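Long-range contact in uricase (Arthrobacter globiformis, PDB 2YZB), which catalyses the oxidation of uric acid to 5-hydroxyisourate, which is processed further to (S)-allantoin: residues Thr159-His164 with Arg180-Asp185. Residues are numbered along the deposited sequence; the frame is centred on the assembly and turned at random.
Sequences TGSEFH and RILATD. With URC (uric acid), chain L.
Arg180 reaches past Ser161 and beneath Phe163 CB to take hold of the bound urate. Its backbone N donates to Ser161 O over 3.1 Å, in a rather bent bond that ties the side chain's root to the loop. From CB, the chain turns at chi1 68°, which places CG between the backbone N and the carbonyl carbon, and then runs extended to NE. CG packs on the Ser161 hydroxyl, with 3.4 Å between Arg180 CG and Ser161 OG, and CD passes the same oxygen. NE then donates to Ser161 OG over 3.0 Å, nearly straight at 162° and close to the guanidinium plane, a bond that limits rotation of the planar group. CZ lies beneath Phe163 CB, which sits 3.5 Å above the guanidinium plane. NH1 comes 3.1 Å from urate N3. NH2 binds urate O11 at 2.9 Å and also donates to a water that bonds to Ser161 OG and donates to Glu162 O. This is the purine site of the uricase family, in a tetramer: the loop after strand 143-157 supplies Phe163, Arg180 comes just ahead of strand 182-192, Leu222 N and Gln223 OE1 of the same chain also bond urate, and Asp68 of the third subunit adds its backbone N. The urate meets the guanidinium at its edge, with O11 near the plane, and the Phe163 ring, tilted only 9° from the guanidinium, lies face-on over the urate, its CZ 3.5 Å from urate C5. A leucine in place of Arg180 would probably leave urate O11 without the NH2 donor, Ser161 OG without its NE partner and the water without one of its anchors. On the strand side, Leu182 CB packs 3.6 Å from Ser161 OG, and its side chain reaches Phe214 of helix 199-216.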
ATOM      1  N   THR A 159      -5.923  15.466  24.743  1.00 29.36           N
ATOM      2  CA  THR A 159      -6.943  16.331  25.327  1.00 30.82           C
ATOM      3  C   THR A 159      -6.723  17.730  24.745  1.00 31.92           C
ATOM      4  O   THR A 159      -5.867  17.907  23.878  1.00 32.64           O
ATOM      5  CB  THR A 159      -6.860  16.379  26.878  1.00 32.08           C
ATOM      6  OG1 THR A 159      -8.038  17.013  27.393  1.00 32.57           O
ATOM      7  CG2 THR A 159      -5.633  17.158  27.341  1.00 31.40           C
ATOM      8  N   GLY A 160      -7.486  18.719  25.202  1.00 31.46           N
ATOM      9  CA  GLY A 160      -7.313  20.063  24.668  1.00 30.10           C
ATOM     10  C   GLY A 160      -8.002  20.208  23.323  1.00 29.01           C
ATOM     11  O   GLY A 160      -7.572  20.965  22.449  1.00 30.00           O
ATOM     12  N   SER A 161      -9.071  19.448  23.152  1.00 25.98           N
ATOM     13  CA  SER A 161      -9.860  19.483  21.934  1.00 26.75           C
ATOM     14  C   SER A 161     -11.327  19.310  22.322  1.00 25.33           C
ATOM     15  O   SER A 161     -11.672  18.435  23.116  1.00 26.61           O
ATOM     16  CB  SER A 161      -9.427  18.365  20.979  1.00 26.50           C
ATOM     17  OG  SER A 161     -10.302  18.279  19.863  1.00 26.55           O
ATOM     18  N   GLU A 162     -12.175  20.168  21.763  1.00 25.34           N
ATOM     19  CA  GLU A 162     -13.609  20.140  22.011  1.00 25.25           C
ATOM     20  C   GLU A 162     -14.304  20.267  20.667  1.00 24.50           C
ATOM     21  O   GLU A 162     -13.683  20.646  19.675  1.00 24.03           O
ATOM     22  CB  GLU A 162     -14.036  21.338  22.871  1.00 22.91           C
ATOM     23  CG  GLU A 162     -13.351  21.441  24.210  1.00 29.92           C
ATOM     24  CD  GLU A 162     -13.817  22.644  25.017  1.00 31.99           C
ATOM     25  OE1 GLU A 162     -15.039  22.894  25.071  1.00 31.86           O
ATOM     26  OE2 GLU A 162     -12.961  23.332  25.609  1.00 32.18           O
ATOM     27  N   PHE A 163     -15.589  19.931  20.645  1.00 25.30           N
ATOM     28  CA  PHE A 163     -16.408  20.086  19.449  1.00 25.08           C
ATOM     29  C   PHE A 163     -17.859  20.130  19.890  1.00 26.18           C
ATOM     30  O   PHE A 163     -18.465  19.102  20.226  1.00 25.31           O
ATOM     31  CB  PHE A 163     -16.219  18.960  18.434  1.00 24.77           C
ATOM     32  CG  PHE A 163     -16.887  19.245  17.110  1.00 25.89           C
ATOM     33  CD1 PHE A 163     -16.512  20.359  16.358  1.00 27.57           C
ATOM     34  CD2 PHE A 163     -17.929  18.450  16.646  1.00 26.18           C
ATOM     35  CE1 PHE A 163     -17.168  20.684  15.164  1.00 28.03           C
ATOM     36  CE2 PHE A 163     -18.592  18.764  15.454  1.00 27.48           C
ATOM     37  CZ  PHE A 163     -18.210  19.888  14.712  1.00 26.32           C
ATOM     38  N   HIS A 164     -18.407  21.339  19.906  1.00 25.02           N
ATOM     39  CA  HIS A 164     -19.787  21.540  20.313  1.00 24.56           C
ATOM     40  C   HIS A 164     -20.381  22.756  19.615  1.00 25.61           C
ATOM     41  O   HIS A 164     -19.686  23.475  18.894  1.00 26.07           O
ATOM     42  CB  HIS A 164     -19.862  21.689  21.842  1.00 25.96           C
ATOM     43  CG  HIS A 164     -18.863  22.646  22.415  1.00 26.01           C
ATOM     44  ND1 HIS A 164     -18.957  24.012  22.252  1.00 27.37           N
ATOM     45  CD2 HIS A 164     -17.744  22.432  23.146  1.00 28.47           C
ATOM     46  CE1 HIS A 164     -17.938  24.598  22.856  1.00 25.09           C
ATOM     47  NE2 HIS A 164     -17.187  23.661  23.406  1.00 27.78           N
ATOM     48  N   ARG A 180     -11.921  15.420  23.862  1.00 27.23           N
ATOM     49  CA  ARG A 180     -11.789  14.355  22.877  1.00 26.98           C
ATOM     50  C   ARG A 180     -10.367  14.356  22.326  1.00 26.84           C
ATOM     51  O   ARG A 180      -9.615  15.307  22.528  1.00 25.94           O
ATOM     52  CB  ARG A 180     -12.765  14.569  21.714  1.00 23.90           C
ATOM     53  CG  ARG A 180     -12.432  15.796  20.856  1.00 25.55           C
ATOM     54  CD  ARG A 180     -13.285  15.901  19.591  1.00 24.11           C
ATOM     55  NE  ARG A 180     -12.813  16.993  18.735  1.00 24.53           N
ATOM     56  CZ  ARG A 180     -13.266  17.246  17.511  1.00 27.34           C
ATOM     57  NH1 ARG A 180     -14.218  16.490  16.974  1.00 25.13           N
ATOM     58  NH2 ARG A 180     -12.746  18.247  16.809  1.00 23.86           N
ATOM     59  N   ILE A 181     -10.001  13.279  21.641  1.00 25.53           N
ATOM     60  CA  ILE A 181      -8.689  13.197  21.026  1.00 26.12           C
ATOM     61  C   ILE A 181      -8.792  13.879  19.663  1.00 26.37           C
ATOM     62  O   ILE A 181      -9.830  13.811  18.998  1.00 26.91           O
ATOM     63  CB  ILE A 181      -8.245  11.729  20.806  1.00 24.11           C
ATOM     64  CG1 ILE A 181      -7.825  11.109  22.142  1.00 25.26           C
ATOM     65  CG2 ILE A 181      -7.078  11.668  19.819  1.00 26.99           C
ATOM     66  CD1 ILE A 181      -7.372   9.663  22.036  1.00 26.48           C
ATOM     67  N   LEU A 182      -7.732  14.568  19.271  1.00 23.55           N
ATOM     68  CA  LEU A 182      -7.695  15.219  17.966  1.00 23.26           C
ATOM     69  C   LEU A 182      -6.427  14.693  17.314  1.00 22.93           C
ATOM     70  O   LEU A 182      -5.324  15.012  17.758  1.00 24.21           O
ATOM     71  CB  LEU A 182      -7.621  16.747  18.107  1.00 24.31           C
ATOM     72  CG  LEU A 182      -7.528  17.502  16.773  1.00 27.46           C
ATOM     73  CD1 LEU A 182      -8.815  17.309  15.982  1.00 28.33           C
ATOM     74  CD2 LEU A 182      -7.280  18.976  17.020  1.00 27.26           C
ATOM     75  N   ALA A 183      -6.589  13.868  16.281  1.00 21.73           N
ATOM     76  CA  ALA A 183      -5.457  13.274  15.571  1.00 22.95           C
ATOM     77  C   ALA A 183      -5.595  13.539  14.079  1.00 23.73           C
ATOM     78  O   ALA A 183      -6.689  13.424  13.512  1.00 24.04           O
ATOM     79  CB  ALA A 183      -5.408  11.766  15.830  1.00 20.59           C
ATOM     80  N   THR A 184      -4.483  13.886  13.440  1.00 23.04           N
ATOM     81  CA  THR A 184      -4.497  14.181  12.016  1.00 24.02           C
ATOM     82  C   THR A 184      -3.143  13.877  11.391  1.00 25.94           C
ATOM     83  O   THR A 184      -2.178  13.552  12.091  1.00 27.12           O
ATOM     84  CB  THR A 184      -4.857  15.686  11.774  1.00 23.65           C
ATOM     85  OG1 THR A 184      -5.017  15.929  10.374  1.00 23.11           O
ATOM     86  CG2 THR A 184      -3.762  16.594  12.299  1.00 24.82           C
ATOM     87  N   ASP A 185      -3.093  13.938  10.066  1.00 27.83           N
ATOM     88  CA  ASP A 185      -1.854  13.730   9.327  1.00 29.81           C
ATOM     89  C   ASP A 185      -1.604  15.105   8.757  1.00 29.70           C
ATOM     90  O   ASP A 185      -2.413  15.613   7.986  1.00 31.06           O
ATOM     91  CB  ASP A 185      -2.024  12.736   8.176  1.00 33.36           C
ATOM     92  CG  ASP A 185      -2.227  11.317   8.650  1.00 36.38           C
ATOM     93  OD1 ASP A 185      -1.567  10.916   9.629  1.00 37.37           O
ATOM     94  OD2 ASP A 185      -3.037  10.593   8.033  1.00 41.66           O
TER
HETATM   95  N1  URC L2301     -14.921  19.483  12.573  1.00 33.73           N
HETATM   96  C2  URC L2301     -14.328  18.930  13.707  1.00 33.89           C
HETATM   97  C6  URC L2301     -16.022  18.953  11.898  1.00 35.21           C
HETATM   98  N3  URC L2301     -14.850  17.768  14.222  1.00 35.86           N
HETATM   99  O11 URC L2301     -13.374  19.443  14.240  1.00 33.68           O
HETATM  100  C4  URC L2301     -15.909  17.182  13.644  1.00 37.70           C
HETATM  101  C5  URC L2301     -16.518  17.710  12.519  1.00 36.51           C
HETATM  102  N9  URC L2301     -16.509  16.060  14.037  1.00 41.02           N
HETATM  103  O13 URC L2301     -16.466  19.520  10.904  1.00 32.05           O
HETATM  104  N7  URC L2301     -17.523  16.913  12.189  1.00 41.81           N
HETATM  105  C8  URC L2301     -17.484  15.933  13.123  1.00 41.54           C
HETATM  106  O24 URC L2301     -18.274  15.007  13.130  1.00 42.27           O
HETATM  107  O   HOH W   1     -11.374  20.222  18.184  1.00 26.95           O